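Local coordinates for Melibiose/raffinose/stachyose-binding protein MelE (Bacillus subtilis subsp. subtilis str. 168, PDB 4R6H) that binds melibiose, raffinose and stachyose as the extracellular solute-binding component of the ABC transporter that imports these sugars, at residues A[120-125]-A[135-140]; A[168-173]-A[236-241]; A[201-206]-A[302-307]; A[329-334]-A[347-352]. All coordinates share one frame; numbering follows the deposited sequence.

Contact 1 (A[120-125]-A[135-140]); sequences PNLNSI and AYPINQ
Leu-122 and Gln-140 have the nearest CA atoms of the two segments, 8.3 Å apart, so side chains and one water do all the bridging. Residues 120-122 form a short 3-10 turn that runs into helix 123-126, while Tyr-136 and Pro-137 are an edge strand of a small three-stranded antiparallel sheet in this two-lobed solute-binding fold. From Gln-140 the chain passes on into strand 141-148 of the large mixed sheet.

The apolar part of the contact belongs to one methyl. Leu-122 holds CG beside its backbone N (chi1 -63°) and keeps the next bond extended, which carries CD1 away from the turn. There CD1 rests on the Pro-137 ring, 3.8 Å from CB and almost as near to CG, with the leucine slanting across the ring rather than meeting it end-on. The same methyl brushes Gln-140 CB at 4.2 Å, and Leu-118 packs against the proline as well.

The Gln-140 amide is gripped at both ends. Its NE2 donates to Asp-119 OD2 and to Ser-347 O, which fixes the flip of the amide and turns OE1 toward the 3-10 turn. A single water completes the link: it donates to Gln-140 OE1 at 2.7 Å and accepts from Asn-121 ND2 at 2.9 Å.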
loop_
_atom_site.group_PDB
_atom_site.type_symbol
_atom_site.label_atom_id
_atom_site.label_comp_id
_atom_site.label_asym_id
_atom_site.label_seq_id
_atom_site.Cartn_x
_atom_site.Cartn_y
_atom_site.Cartn_z
ATOM N N PRO A 120 6.864 -0.006 15.977
ATOM C CA PRO A 120 5.663 -0.581 16.608
ATOM C C PRO A 120 4.351 -0.482 15.801
ATOM O O PRO A 120 3.439 -1.216 16.082
ATOM C CB PRO A 120 5.527 0.204 17.934
ATOM C CG PRO A 120 6.422 1.382 17.815
ATOM C CD PRO A 120 7.412 1.150 16.707
ATOM N N ASN A 121 4.279 0.406 14.816
ATOM C CA ASN A 121 3.132 0.423 13.909
ATOM C C ASN A 121 3.005 -0.842 13.057
ATOM O O ASN A 121 1.935 -1.114 12.496
ATOM C CB ASN A 121 3.184 1.645 13.004
ATOM C CG ASN A 121 2.683 2.895 13.686
ATOM O OD1 ASN A 121 1.819 2.847 14.581
ATOM N ND2 ASN A 121 3.216 4.006 13.277
ATOM N N LEU A 122 4.065 -1.648 13.029
ATOM C CA LEU A 122 4.106 -2.891 12.298
ATOM C C LEU A 122 3.918 -4.138 13.176
ATOM O O LEU A 122 3.879 -5.242 12.635
ATOM C CB LEU A 122 5.437 -2.992 11.521
ATOM C CG LEU A 122 5.685 -1.944 10.430
ATOM C CD1 LEU A 122 7.019 -2.121 9.737
ATOM C CD2 LEU A 122 4.527 -2.011 9.435
ATOM N N ASN A 123 3.760 -3.970 14.487
ATOM C CA ASN A 123 3.577 -5.158 15.361
ATOM C C ASN A 123 2.416 -6.082 15.029
ATOM O O ASN A 123 2.579 -7.287 15.008
ATOM C CB ASN A 123 3.421 -4.731 16.804
ATOM C CG ASN A 123 4.695 -4.222 17.404
ATOM O OD1 ASN A 123 5.782 -4.367 16.835
ATOM N ND2 ASN A 123 4.585 -3.623 18.593
ATOM N N SER A 124 1.237 -5.529 14.773
ATOM C CA SER A 124 0.067 -6.342 14.456
ATOM C C SER A 124 0.144 -6.990 13.107
ATOM O O SER A 124 -0.610 -7.911 12.828
ATOM C CB SER A 124 -1.212 -5.487 14.471
ATOM O OG SER A 124 -1.492 -5.082 15.785
ATOM N N ILE A 125 1.004 -6.463 12.228
ATOM C CA ILE A 125 1.048 -6.927 10.866
ATOM C C ILE A 125 2.105 -7.997 10.692
ATOM O O ILE A 125 1.850 -9.014 10.020
ATOM C CB ILE A 125 1.267 -5.724 9.903
ATOM C CG1 ILE A 125 0.064 -4.762 10.040
ATOM C CG2 ILE A 125 1.373 -6.183 8.458
ATOM C CD1 ILE A 125 0.337 -3.307 9.698
ATOM N N ALA A 135 8.530 -11.856 9.124
ATOM C CA ALA A 135 9.358 -11.317 8.015
ATOM C C ALA A 135 10.005 -10.021 8.458
ATOM O O ALA A 135 9.557 -9.387 9.411
ATOM C CB ALA A 135 8.504 -11.043 6.814
ATOM N N TYR A 136 11.052 -9.645 7.739
ATOM C CA TYR A 136 11.783 -8.398 7.954
ATOM C C TYR A 136 11.235 -7.354 7.008
ATOM O O TYR A 136 11.227 -7.559 5.780
ATOM C CB TYR A 136 13.294 -8.613 7.697
ATOM C CG TYR A 136 14.044 -7.310 7.570
ATOM C CD1 TYR A 136 14.237 -6.478 8.661
ATOM C CD2 TYR A 136 14.468 -6.873 6.325
ATOM C CE1 TYR A 136 14.875 -5.265 8.511
ATOM C CE2 TYR A 136 15.120 -5.674 6.162
ATOM C CZ TYR A 136 15.309 -4.866 7.275
ATOM O OH TYR A 136 15.963 -3.652 7.114
ATOM N N PRO A 137 10.763 -6.223 7.550
ATOM C CA PRO A 137 10.246 -5.150 6.709
ATOM C C PRO A 137 11.326 -4.237 6.150
ATOM O O PRO A 137 11.957 -3.482 6.889
ATOM C CB PRO A 137 9.313 -4.389 7.658
ATOM C CG PRO A 137 9.993 -4.554 8.993
ATOM C CD PRO A 137 10.627 -5.924 8.990
ATOM N N ILE A 138 11.563 -4.309 4.861
ATOM C CA ILE A 138 12.531 -3.435 4.234
ATOM C C ILE A 138 12.056 -1.970 4.390
ATOM O O ILE A 138 12.830 -1.041 4.583
ATOM C CB ILE A 138 12.686 -3.806 2.761
ATOM C CG1 ILE A 138 13.426 -5.128 2.636
ATOM C CG2 ILE A 138 13.302 -2.675 1.933
ATOM C CD1 ILE A 138 13.384 -5.726 1.251
ATOM N N ASN A 139 10.756 -1.787 4.311
ATOM C CA ASN A 139 10.155 -0.464 4.342
ATOM C C ASN A 139 8.748 -0.600 4.870
ATOM O O ASN A 139 8.372 -1.666 5.391
ATOM C CB ASN A 139 10.180 0.227 2.975
ATOM C CG ASN A 139 9.447 -0.529 1.915
ATOM O OD1 ASN A 139 8.854 -1.584 2.166
ATOM N ND2 ASN A 139 9.414 0.034 0.703
ATOM N N GLN A 140 7.952 0.455 4.753
ATOM C CA GLN A 140 6.560 0.371 5.124
ATOM C C GLN A 140 5.751 1.371 4.333
ATOM O O GLN A 140 6.252 2.432 4.003
ATOM C CB GLN A 140 6.384 0.661 6.604
ATOM C CG GLN A 140 7.010 1.951 7.067
ATOM C CD GLN A 140 6.735 2.227 8.536
ATOM O OE1 GLN A 140 5.550 2.377 8.936
ATOM N NE2 GLN A 140 7.786 2.287 9.331
HETATM O O HOH W 1 5.150 4.083 11.053
#

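Contact 2 (A[168-173]-A[236-241]); sequences KALRTI and KQMQKE
Leu-170 and Met-238 meet methyl to methyl, CD1 of the leucine lying 4.1 Å from CE of the methionine, and the two side chains cross obliquely instead of running alongside. Leu-170 has its CB aimed at the other helix, so its reach is direct. Met-238 starts off to the flank; its chain, extended beyond CG (chi2 172°), brings CE forward to the leucine.

The second pair, nearer the surface, is Arg-171 with Glu-241. Here the aliphatic CD of the arginine faces Glu-241 OE1 at 4.0 Å, and the charged ends do not close into a salt bridge: Arg-171 NH2 stays 5.1 Å from OE1, and the guanidinium and carboxylate planes are turned 52° apart. A bend at chi3 (-45°) folds the guanidinium back over its own helix, where one face has Lys-168 CA 3.7 Å above it, toward the rim. The opposite charges probably still attract at this range.

Both pairs join helix 163-177 to the C-terminal end of helix 229-240, two helices of the alpha/beta lobe built round the large mixed sheet. Strand 182-185 packs against the apolar pair, with Phe-184 touching both Leu-170 and Met-238. Glu-241 is the first residue to leave helical geometry, and its carbonyl O takes a hydrogen bond from Lys-174 NZ. One turn back, Lys-236 NZ donates to Gln-239 OE1 at 2.8 Å, in the carbonyl plane on a lone pair, and both side chains also bind Asp-397 OD1.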
loop_
_atom_site.group_PDB
_atom_site.type_symbol
_atom_site.label_atom_id
_atom_site.label_comp_id
_atom_site.label_asym_id
_atom_site.label_seq_id
_atom_site.Cartn_x
_atom_site.Cartn_y
_atom_site.Cartn_z
ATOM N N LYS A 168 -16.588 18.578 1.846
ATOM C CA LYS A 168 -16.791 20.028 1.973
ATOM C C LYS A 168 -15.618 20.806 1.347
ATOM O O LYS A 168 -15.818 21.754 0.562
ATOM C CB LYS A 168 -16.978 20.409 3.422
ATOM C CG LYS A 168 -17.330 21.876 3.651
ATOM C CD LYS A 168 -17.774 22.025 5.107
ATOM C CE LYS A 168 -17.728 23.453 5.594
ATOM N NZ LYS A 168 -18.099 23.459 7.038
ATOM N N ALA A 169 -14.392 20.340 1.594
ATOM C CA ALA A 169 -13.241 20.967 0.933
ATOM C C ALA A 169 -13.320 20.900 -0.583
ATOM O O ALA A 169 -12.970 21.833 -1.282
ATOM C CB ALA A 169 -11.936 20.330 1.411
ATOM N N LEU A 170 -13.721 19.737 -1.123
ATOM C CA LEU A 170 -13.871 19.584 -2.562
ATOM C C LEU A 170 -14.871 20.578 -3.112
ATOM O O LEU A 170 -14.654 21.183 -4.132
ATOM C CB LEU A 170 -14.297 18.126 -2.912
ATOM C CG LEU A 170 -13.314 17.038 -2.472
ATOM C CD1 LEU A 170 -13.822 15.721 -3.008
ATOM C CD2 LEU A 170 -11.885 17.317 -2.952
ATOM N N ARG A 171 -16.005 20.706 -2.407
ATOM C CA ARG A 171 -17.031 21.686 -2.810
ATOM C C ARG A 171 -16.466 23.099 -2.794
ATOM O O ARG A 171 -16.709 23.889 -3.718
ATOM C CB ARG A 171 -18.257 21.576 -1.899
ATOM C CG ARG A 171 -19.076 20.330 -2.186
ATOM C CD ARG A 171 -20.560 20.500 -1.841
ATOM N NE ARG A 171 -20.687 21.130 -0.548
ATOM C CZ ARG A 171 -20.597 20.490 0.613
ATOM N NH1 ARG A 171 -20.692 21.185 1.725
ATOM N NH2 ARG A 171 -20.467 19.161 0.674
ATOM N N THR A 172 -15.662 23.402 -1.781
ATOM C CA THR A 172 -15.029 24.737 -1.705
ATOM C C THR A 172 -14.115 25.008 -2.881
ATOM O O THR A 172 -14.104 26.083 -3.491
ATOM C CB THR A 172 -14.222 24.880 -0.401
ATOM O OG1 THR A 172 -15.118 24.808 0.709
ATOM C CG2 THR A 172 -13.431 26.209 -0.386
ATOM N N ILE A 173 -13.293 24.023 -3.220
ATOM C CA ILE A 173 -12.388 24.175 -4.339
ATOM C C ILE A 173 -13.157 24.386 -5.644
ATOM O O ILE A 173 -12.784 25.232 -6.476
ATOM C CB ILE A 173 -11.448 22.925 -4.402
ATOM C CG1 ILE A 173 -10.490 22.926 -3.211
ATOM C CG2 ILE A 173 -10.663 22.852 -5.682
ATOM C CD1 ILE A 173 -10.041 21.537 -2.769
ATOM N N LYS A 236 -20.409 8.453 -6.279
ATOM C CA LYS A 236 -21.429 8.955 -7.170
ATOM C C LYS A 236 -21.759 10.421 -6.878
ATOM O O LYS A 236 -21.909 11.172 -7.840
ATOM C CB LYS A 236 -22.687 8.077 -7.100
ATOM C CG LYS A 236 -23.709 8.448 -8.197
ATOM C CD LYS A 236 -23.161 8.044 -9.565
ATOM C CE LYS A 236 -24.158 8.324 -10.674
ATOM N NZ LYS A 236 -23.609 7.867 -11.972
ATOM N N GLN A 237 -21.815 10.785 -5.600
ATOM C CA GLN A 237 -21.923 12.212 -5.213
ATOM C C GLN A 237 -20.808 13.050 -5.797
ATOM O O GLN A 237 -21.016 14.103 -6.421
ATOM C CB GLN A 237 -21.909 12.351 -3.717
ATOM C CG GLN A 237 -23.141 11.835 -3.061
ATOM C CD GLN A 237 -22.987 11.772 -1.566
ATOM O OE1 GLN A 237 -22.232 12.570 -0.948
ATOM N NE2 GLN A 237 -23.695 10.831 -0.957
ATOM N N MET A 238 -19.586 12.554 -5.675
ATOM C CA MET A 238 -18.457 13.307 -6.207
ATOM C C MET A 238 -18.567 13.454 -7.707
ATOM O O MET A 238 -18.288 14.497 -8.255
ATOM C CB MET A 238 -17.136 12.594 -5.843
ATOM C CG MET A 238 -16.901 12.560 -4.357
ATOM S SD MET A 238 -15.465 11.512 -3.930
ATOM C CE MET A 238 -15.224 11.944 -2.218
ATOM N N GLN A 239 -18.944 12.390 -8.409
ATOM C CA GLN A 239 -19.125 12.499 -9.844
ATOM C C GLN A 239 -20.225 13.512 -10.193
ATOM O O GLN A 239 -20.042 14.444 -10.972
ATOM C CB GLN A 239 -19.467 11.131 -10.414
ATOM C CG GLN A 239 -19.620 11.117 -11.915
ATOM C CD GLN A 239 -20.432 9.931 -12.402
ATOM O OE1 GLN A 239 -21.530 9.683 -11.905
ATOM N NE2 GLN A 239 -19.909 9.214 -13.380
ATOM N N LYS A 240 -21.393 13.323 -9.624
ATOM C CA LYS A 240 -22.527 14.170 -10.010
ATOM C C LYS A 240 -22.279 15.647 -9.728
ATOM O O LYS A 240 -22.689 16.515 -10.527
ATOM C CB LYS A 240 -23.791 13.726 -9.311
ATOM C CG LYS A 240 -25.046 14.190 -10.052
ATOM C CD LYS A 240 -26.309 13.669 -9.412
ATOM C CE LYS A 240 -27.561 14.272 -10.054
ATOM N NZ LYS A 240 -28.725 14.246 -9.102
ATOM N N GLU A 241 -21.608 15.915 -8.602
ATOM C CA GLU A 241 -21.344 17.277 -8.129
ATOM C C GLU A 241 -20.090 17.897 -8.708
ATOM O O GLU A 241 -19.705 19.002 -8.300
ATOM C CB GLU A 241 -21.258 17.268 -6.643
ATOM C CG GLU A 241 -22.567 16.820 -5.993
ATOM C CD GLU A 241 -22.469 16.593 -4.520
ATOM O OE1 GLU A 241 -21.640 17.268 -3.867
ATOM O OE2 GLU A 241 -23.191 15.730 -3.963
#

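Contact 3 (A[201-206]-A[302-307]); sequences FATPLL and IWIGGE
Thr-203 and Ile-304 reach toward each other tip to tip: the isoleucine CD1 sits 3.6 Å from both CB and CG2 of the threonine, with OG1 slightly farther away. Ile-302, two residues back on the same side of the strand, adds its CG2, which lies 4.3 Å from Thr-203 CG2 and equally far from Pro-204 CD. No hydrogen bond crosses this buried contact; it is methyl and ring packing throughout.

The threonine torsion puts CG2 where both isoleucines touch it: with chi1 at -70°, OG1 lies beside the backbone N and CG2 swings opposite that N. Pro-204 brings its ring up to Ile-302 from a kink in helix 192-206, since the proline nitrogen makes no bond to the preceding turn.

Farther out, Glu-371 of the neighbouring parallel strand packs against Thr-203, Ile-302 and Ile-304, and Phe-374 lies against Thr-203. Backbone bonds of Ile-304 with Asp-143 and of Trp-303 with Glu-371 hold the strand between its neighbours. Within the strand, Gly-305 and Gly-306 take backbone angles open only to glycine; next in the chain, the Glu-307 carboxylate accepts from Thr-94 OG1 and the N atoms of Gly-96 and Gly-98. A helix packed on an extended segment that runs antiparallel to strand 141-148 between the lobes is consistent with the hinge region of a sugar-binding protein, caught here open.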
loop_
_atom_site.group_PDB
_atom_site.type_symbol
_atom_site.label_atom_id
_atom_site.label_comp_id
_atom_site.label_asym_id
_atom_site.label_seq_id
_atom_site.Cartn_x
_atom_site.Cartn_y
_atom_site.Cartn_z
ATOM N N PHE A 201 -10.702 3.509 1.813
ATOM C CA PHE A 201 -11.801 4.023 2.652
ATOM C C PHE A 201 -12.603 2.910 3.329
ATOM O O PHE A 201 -13.322 3.158 4.291
ATOM C CB PHE A 201 -12.676 5.022 1.909
ATOM C CG PHE A 201 -12.077 6.396 1.796
ATOM C CD1 PHE A 201 -11.974 7.239 2.914
ATOM C CD2 PHE A 201 -11.633 6.864 0.581
ATOM C CE1 PHE A 201 -11.441 8.508 2.775
ATOM C CE2 PHE A 201 -11.131 8.147 0.430
ATOM C CZ PHE A 201 -11.016 8.972 1.560
ATOM N N ALA A 202 -12.483 1.679 2.850
ATOM C CA ALA A 202 -13.123 0.550 3.539
ATOM C C ALA A 202 -12.615 0.384 4.964
ATOM O O ALA A 202 -13.341 -0.044 5.851
ATOM C CB ALA A 202 -12.868 -0.744 2.778
ATOM N N THR A 203 -11.355 0.748 5.221
ATOM C CA THR A 203 -10.789 0.674 6.572
ATOM C C THR A 203 -11.477 1.600 7.605
ATOM O O THR A 203 -12.007 1.072 8.609
ATOM C CB THR A 203 -9.243 0.811 6.514
ATOM O OG1 THR A 203 -8.674 -0.379 5.913
ATOM C CG2 THR A 203 -8.609 0.993 7.868
ATOM N N PRO A 204 -11.555 2.922 7.352
ATOM C CA PRO A 204 -12.320 3.745 8.322
ATOM C C PRO A 204 -13.788 3.352 8.339
ATOM O O PRO A 204 -14.443 3.478 9.394
ATOM C CB PRO A 204 -12.143 5.165 7.802
ATOM C CG PRO A 204 -11.599 5.070 6.412
ATOM C CD PRO A 204 -10.846 3.763 6.363
ATOM N N LEU A 205 -14.336 2.844 7.241
ATOM C CA LEU A 205 -15.776 2.515 7.240
ATOM C C LEU A 205 -16.062 1.297 8.094
ATOM O O LEU A 205 -17.017 1.319 8.878
ATOM C CB LEU A 205 -16.283 2.273 5.839
ATOM C CG LEU A 205 -17.772 1.889 5.679
ATOM C CD1 LEU A 205 -18.627 3.056 6.053
ATOM C CD2 LEU A 205 -18.012 1.463 4.262
ATOM N N LEU A 206 -15.227 0.274 7.993
ATOM C CA LEU A 206 -15.581 -1.058 8.457
ATOM C C LEU A 206 -14.665 -1.661 9.519
ATOM O O LEU A 206 -15.008 -2.687 10.083
ATOM C CB LEU A 206 -15.694 -2.052 7.273
ATOM C CG LEU A 206 -16.618 -1.672 6.129
ATOM C CD1 LEU A 206 -16.449 -2.568 4.929
ATOM C CD2 LEU A 206 -18.063 -1.712 6.611
ATOM N N ILE A 302 -6.334 7.645 9.598
ATOM C CA ILE A 302 -5.547 6.422 9.629
ATOM C C ILE A 302 -4.616 6.387 8.415
ATOM O O ILE A 302 -5.005 6.766 7.304
ATOM C CB ILE A 302 -6.528 5.183 9.676
ATOM C CG1 ILE A 302 -5.834 3.882 9.996
ATOM C CG2 ILE A 302 -7.340 5.051 8.395
ATOM C CD1 ILE A 302 -5.339 3.789 11.394
ATOM N N TRP A 303 -3.369 5.924 8.633
ATOM C CA TRP A 303 -2.507 5.550 7.503
ATOM C C TRP A 303 -2.785 4.112 7.061
ATOM O O TRP A 303 -2.900 3.220 7.900
ATOM C CB TRP A 303 -1.034 5.642 7.882
ATOM C CG TRP A 303 -0.464 7.021 8.115
ATOM C CD1 TRP A 303 0.109 7.468 9.254
ATOM C CD2 TRP A 303 -0.350 8.086 7.173
ATOM N NE1 TRP A 303 0.531 8.738 9.116
ATOM C CE2 TRP A 303 0.276 9.158 7.834
ATOM C CE3 TRP A 303 -0.746 8.252 5.840
ATOM C CZ2 TRP A 303 0.516 10.373 7.218
ATOM C CZ3 TRP A 303 -0.480 9.439 5.206
ATOM C CH2 TRP A 303 0.120 10.502 5.888
ATOM N N ILE A 304 -2.848 3.886 5.760
ATOM C CA ILE A 304 -3.122 2.553 5.209
ATOM C C ILE A 304 -1.892 1.979 4.591
ATOM O O ILE A 304 -1.201 2.643 3.788
ATOM C CB ILE A 304 -4.220 2.588 4.133
ATOM C CG1 ILE A 304 -5.544 3.208 4.661
ATOM C CG2 ILE A 304 -4.458 1.219 3.556
ATOM C CD1 ILE A 304 -6.087 2.526 5.871
ATOM N N GLY A 305 -1.619 0.727 4.890
ATOM C CA GLY A 305 -0.482 0.057 4.233
ATOM C C GLY A 305 0.145 -0.988 5.106
ATOM O O GLY A 305 -0.354 -2.132 5.198
ATOM N N GLY A 306 1.203 -0.584 5.770
ATOM C CA GLY A 306 1.957 -1.492 6.637
ATOM C C GLY A 306 3.034 -2.182 5.861
ATOM O O GLY A 306 3.962 -1.529 5.429
ATOM N N GLU A 307 2.942 -3.503 5.675
ATOM C CA GLU A 307 3.889 -4.207 4.807
ATOM C C GLU A 307 3.917 -3.618 3.446
ATOM O O GLU A 307 2.863 -3.418 2.838
ATOM C CB GLU A 307 3.430 -5.635 4.539
ATOM C CG GLU A 307 3.823 -6.659 5.533
ATOM C CD GLU A 307 3.506 -8.054 5.039
ATOM O OE1 GLU A 307 2.553 -8.668 5.556
ATOM O OE2 GLU A 307 4.168 -8.526 4.101
#

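Contact 4 (A[329-334]-A[347-352]); sequences FMARPA and SGLTNV
The methyl CD1 of Leu-349 comes closest not to a side chain but to a carbonyl oxygen, Ala-331 O, at 3.6 Å; Ala-331 CB lies a little farther off, 4.2 Å from the same methyl. That oxygen also has a water only 2.5 Å away, too short to be trusted as a normal hydrogen bond. The same water accepts from Asn-351 ND2 at 3.1 Å, so the bridge is best treated as doubtful on its Ala-331 side.

Asn-351 has its amide carbon between the backbone N and carbonyl carbon (chi1 60°), which sends ND2 across the Pro-333 ring at about a right angle, 3.7 Å from CG. Pro-333 opens helix 333-343 right after the N-cap residue Arg-332, where the chain turns out of helix 320-331. The loop leaving that second helix thus folds back over its start. Two turns shape it: an ST turn, in which Ser-347 OG accepts from Leu-349 N at 3.0 Å, and a type I turn over Leu-349 to Val-352.

Val-352, which is buried, packs CG2 4.1 Å from Pro-333 CA. Trp-114 and Tyr-136 touch both Ala-331 and Leu-349.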
loop_
_atom_site.group_PDB
_atom_site.type_symbol
_atom_site.label_atom_id
_atom_site.label_comp_id
_atom_site.label_asym_id
_atom_site.label_seq_id
_atom_site.Cartn_x
_atom_site.Cartn_y
_atom_site.Cartn_z
ATOM N N PHE A 329 22.259 -8.331 7.384
ATOM C CA PHE A 329 23.023 -7.407 6.591
ATOM C C PHE A 329 22.104 -6.261 6.126
ATOM O O PHE A 329 22.475 -5.095 6.198
ATOM C CB PHE A 329 23.670 -8.138 5.402
ATOM C CG PHE A 329 24.362 -7.239 4.441
ATOM C CD1 PHE A 329 23.668 -6.710 3.379
ATOM C CD2 PHE A 329 25.724 -6.962 4.550
ATOM C CE1 PHE A 329 24.276 -5.846 2.472
ATOM C CE2 PHE A 329 26.349 -6.125 3.640
ATOM C CZ PHE A 329 25.622 -5.583 2.584
ATOM N N MET A 330 20.954 -6.600 5.562
ATOM C CA MET A 330 20.008 -5.585 5.083
ATOM C C MET A 330 19.516 -4.640 6.199
ATOM O O MET A 330 19.234 -3.453 5.938
ATOM C CB MET A 330 18.818 -6.268 4.406
ATOM C CG MET A 330 19.163 -6.891 3.065
ATOM S SD MET A 330 19.696 -5.790 1.761
ATOM C CE MET A 330 18.184 -4.885 1.405
ATOM N N ALA A 331 19.472 -5.161 7.428
ATOM C CA ALA A 331 18.988 -4.423 8.601
ATOM C C ALA A 331 20.025 -3.480 9.200
ATOM O O ALA A 331 19.677 -2.649 10.049
ATOM C CB ALA A 331 18.501 -5.387 9.674
ATOM N N ARG A 332 21.277 -3.606 8.812
ATOM C CA ARG A 332 22.304 -2.639 9.279
ATOM C C ARG A 332 21.819 -1.227 8.879
ATOM O O ARG A 332 21.387 -1.025 7.751
ATOM C CB ARG A 332 23.645 -2.930 8.638
ATOM C CG ARG A 332 24.239 -4.254 9.050
ATOM C CD ARG A 332 25.583 -4.397 8.353
ATOM N NE ARG A 332 26.137 -5.714 8.608
ATOM C CZ ARG A 332 27.149 -6.254 7.945
ATOM N NH1 ARG A 332 27.771 -5.592 7.001
ATOM N NH2 ARG A 332 27.586 -7.467 8.303
ATOM N N PRO A 333 21.934 -0.241 9.773
ATOM C CA PRO A 333 21.312 1.053 9.471
ATOM C C PRO A 333 21.706 1.713 8.142
ATOM O O PRO A 333 20.846 2.233 7.444
ATOM C CB PRO A 333 21.755 1.938 10.644
ATOM C CG PRO A 333 22.009 0.978 11.760
ATOM C CD PRO A 333 22.465 -0.320 11.140
ATOM N N ALA A 334 22.969 1.693 7.747
ATOM C CA ALA A 334 23.331 2.322 6.494
ATOM C C ALA A 334 22.679 1.629 5.332
ATOM O O ALA A 334 22.218 2.284 4.392
ATOM C CB ALA A 334 24.837 2.357 6.276
ATOM N N SER A 347 11.872 3.268 6.360
ATOM C CA SER A 347 12.336 1.944 6.806
ATOM C C SER A 347 11.371 1.360 7.787
ATOM O O SER A 347 10.599 2.051 8.410
ATOM C CB SER A 347 13.714 2.090 7.451
ATOM O OG SER A 347 14.089 0.973 8.240
ATOM N N GLY A 348 11.435 0.035 7.934
ATOM C CA GLY A 348 10.677 -0.664 8.953
ATOM C C GLY A 348 11.267 -0.602 10.351
ATOM O O GLY A 348 10.615 -1.097 11.261
ATOM N N LEU A 349 12.425 0.054 10.527
ATOM C CA LEU A 349 13.165 0.092 11.793
ATOM C C LEU A 349 13.191 1.485 12.353
ATOM O O LEU A 349 13.341 2.453 11.606
ATOM C CB LEU A 349 14.586 -0.397 11.609
ATOM C CG LEU A 349 14.756 -1.768 10.964
ATOM C CD1 LEU A 349 16.216 -2.016 10.653
ATOM C CD2 LEU A 349 14.152 -2.861 11.830
ATOM N N THR A 350 13.082 1.585 13.675
ATOM C CA THR A 350 12.998 2.889 14.335
ATOM C C THR A 350 14.353 3.586 14.392
ATOM O O THR A 350 14.401 4.813 14.588
ATOM C CB THR A 350 12.475 2.715 15.765
ATOM O OG1 THR A 350 13.353 1.831 16.475
ATOM C CG2 THR A 350 11.088 2.183 15.752
ATOM N N ASN A 351 15.450 2.856 14.229
ATOM C CA ASN A 351 16.797 3.428 14.347
ATOM C C ASN A 351 17.307 3.920 12.995
ATOM O O ASN A 351 18.490 4.183 12.853
ATOM C CB ASN A 351 17.799 2.411 14.936
ATOM C CG ASN A 351 17.952 1.144 14.085
ATOM O OD1 ASN A 351 16.976 0.663 13.522
ATOM N ND2 ASN A 351 19.150 0.573 14.035
ATOM N N VAL A 352 16.412 3.980 12.008
ATOM C CA VAL A 352 16.778 4.352 10.646
ATOM C C VAL A 352 15.870 5.456 10.189
ATOM O O VAL A 352 14.643 5.319 10.173
ATOM C CB VAL A 352 16.582 3.183 9.672
ATOM C CG1 VAL A 352 16.960 3.609 8.258
ATOM C CG2 VAL A 352 17.385 1.987 10.138
HETATM O O HOH W 2 19.548 -2.160 12.539
#

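Contact 1 comes first along the chain, closing a loop of nine residues ahead of strand 141-148. Contacts 2 and 3 then cross: 201-206 falls between the two halves of contact 2, and 302-307 follows both. Contact 2 lies far out in one lobe, about 36 Å from contact 1 between centres and across the middle of the chain; contact 3 packs helix 192-206 of that lobe on strand 303-306 of the mixed sheet, probably near the hinge. Contact 4 closes last, round helix 333-343. Contacts 3 and 4 both touch contact 1: Leu-122 CD2 packs 3.8 Å from Gly-306 CA, probably at the hinge side, and the Tyr-136 hydroxyl touches both Ala-331 and Leu-349.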